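PDB 6N6Q: cytochrome P450 (CYP102L1) from Mycobacterium phage Adler, which binds haem and probably catalyses monooxygenation of a substrate, as other cytochromes P450 do. Local coordinates for residues A[243-247]-A[248-252]. Numbering follows the deposited sequence.
Sequences QSPDM and LDIML
Asp-246 and Asp-249 close a capping box on the first turn of helix 247-253, the short helix that follows helix 212-237. Asp-246 OD1 accepts from Asp-249 N at 2.8 Å, met nearly along its own C-O axis; chi1 of 60° tucks the carboxylate between its backbone N and carbonyl carbon and so brings OD1 to that amide. In return Asp-246 N gives a longer, straight bond (3.3 Å, 166°) to Asp-249 OD2, on the anti side of that carboxylate. Behind the box, Ile-250 N bonds Asp-246 O at 3.1 Å, and Ile-250 CG1 lies against the same oxygen. The buried residues pack densely against two different helices: Met-247 reaches extended toward Phe-275 of helix 265-296, its side chain about 6 Å from the haem, and Leu-248 leans on Ile-231 of helix 212-237. The outer side is looser: exposed Pro-245 rests its CB on Asp-249 CB at 3.5 Å and more lightly on Ile-250 CG1 at 4.1 Å. Asp-246 OD1 and Asp-249 OD2, like-charged acceptors with no hydrogen bond between them, lie 2.9 Å apart, their carboxylate planes 32° apart; Arg-235 NH1, salt-bridged to Asp-246 OD1 and Asp-249 OD1, probably offsets much of their repulsion, tying the capped helix start to helix 212-237.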
loop_
_atom_site.group_PDB
_atom_site.type_symbol
_atom_site.label_atom_id
_atom_site.label_comp_id
_atom_site.label_asym_id
_atom_site.label_seq_id
_atom_site.Cartn_x
_atom_site.Cartn_y
_atom_site.Cartn_z
ATOM N N GLN A 243 27.031 7.842 -10.156
ATOM C CA GLN A 243 25.596 7.721 -9.950
ATOM C C GLN A 243 25.265 7.785 -8.468
ATOM O O GLN A 243 26.019 7.287 -7.627
ATOM C CB GLN A 243 25.057 6.418 -10.550
ATOM C CG GLN A 243 25.238 6.321 -12.055
ATOM C CD GLN A 243 24.232 5.392 -12.702
ATOM O OE1 GLN A 243 23.186 5.831 -13.184
ATOM N NE2 GLN A 243 24.542 4.102 -12.717
ATOM N N SER A 244 24.134 8.407 -8.154
ATOM C CA SER A 244 23.688 8.482 -6.773
ATOM C C SER A 244 23.155 7.123 -6.324
ATOM O O SER A 244 22.467 6.441 -7.090
ATOM C CB SER A 244 22.608 9.550 -6.612
ATOM O OG SER A 244 23.146 10.845 -6.805
ATOM N N PRO A 245 23.454 6.705 -5.096
ATOM C CA PRO A 245 23.018 5.379 -4.645
ATOM C C PRO A 245 21.504 5.288 -4.543
ATOM O O PRO A 245 20.832 6.234 -4.122
ATOM C CB PRO A 245 23.681 5.239 -3.269
ATOM C CG PRO A 245 23.894 6.639 -2.811
ATOM C CD PRO A 245 24.202 7.427 -4.053
ATOM N N ASP A 246 20.969 4.139 -4.942
ATOM C CA ASP A 246 19.549 3.860 -4.824
ATOM C C ASP A 246 19.306 3.006 -3.574
ATOM O O ASP A 246 20.161 2.931 -2.684
ATOM C CB ASP A 246 19.043 3.203 -6.117
ATOM C CG ASP A 246 19.753 1.897 -6.438
ATOM O OD1 ASP A 246 20.607 1.456 -5.641
ATOM O OD2 ASP A 246 19.453 1.307 -7.498
ATOM N N MET A 247 18.143 2.355 -3.503
ATOM C CA MET A 247 17.814 1.561 -2.322
ATOM C C MET A 247 18.731 0.353 -2.191
ATOM O O MET A 247 19.187 0.029 -1.089
ATOM C CB MET A 247 16.353 1.118 -2.379
ATOM C CG MET A 247 15.364 2.261 -2.491
ATOM S SD MET A 247 13.662 1.684 -2.589
ATOM C CE MET A 247 12.806 3.226 -2.906
ATOM N N LEU A 248 19.009 -0.329 -3.304
ATOM C CA LEU A 248 19.892 -1.489 -3.256
ATOM C C LEU A 248 21.322 -1.079 -2.924
ATOM O O LEU A 248 22.022 -1.786 -2.190
ATOM C CB LEU A 248 19.834 -2.241 -4.585
ATOM C CG LEU A 248 20.753 -3.452 -4.759
ATOM C CD1 LEU A 248 20.591 -4.423 -3.600
ATOM C CD2 LEU A 248 20.460 -4.143 -6.079
ATOM N N ASP A 249 21.772 0.064 -3.451
ATOM C CA ASP A 249 23.126 0.528 -3.169
ATOM C C ASP A 249 23.318 0.807 -1.684
ATOM O O ASP A 249 24.334 0.416 -1.099
ATOM C CB ASP A 249 23.437 1.779 -3.988
ATOM C CG ASP A 249 23.684 1.476 -5.451
ATOM O OD1 ASP A 249 24.290 0.425 -5.751
ATOM O OD2 ASP A 249 23.276 2.291 -6.305
ATOM N N ILE A 250 22.352 1.478 -1.057
ATOM C CA ILE A 250 22.483 1.808 0.360
ATOM C C ILE A 250 22.477 0.544 1.211
ATOM O O ILE A 250 23.186 0.460 2.221
ATOM C CB ILE A 250 21.377 2.792 0.782
ATOM C CG1 ILE A 250 21.526 4.109 0.018
ATOM C CG2 ILE A 250 21.427 3.051 2.281
ATOM C CD1 ILE A 250 20.519 5.172 0.419
ATOM N N MET A 251 21.691 -0.463 0.817
ATOM C CA MET A 251 21.684 -1.715 1.567
ATOM C C MET A 251 23.015 -2.449 1.449
ATOM O O MET A 251 23.389 -3.202 2.356
ATOM C CB MET A 251 20.535 -2.611 1.101
ATOM C CG MET A 251 19.173 -2.186 1.636
ATOM S SD MET A 251 17.843 -3.344 1.249
ATOM C CE MET A 251 17.859 -3.299 -0.540
ATOM N N LEU A 252 23.740 -2.240 0.351
ATOM C CA LEU A 252 25.053 -2.839 0.165
ATOM C C LEU A 252 26.188 -1.948 0.651
ATOM O O LEU A 252 27.343 -2.389 0.647
ATOM C CB LEU A 252 25.276 -3.175 -1.314
ATOM C CG LEU A 252 24.414 -4.282 -1.921
ATOM C CD1 LEU A 252 24.512 -4.263 -3.437
ATOM C CD2 LEU A 252 24.830 -5.641 -1.377
#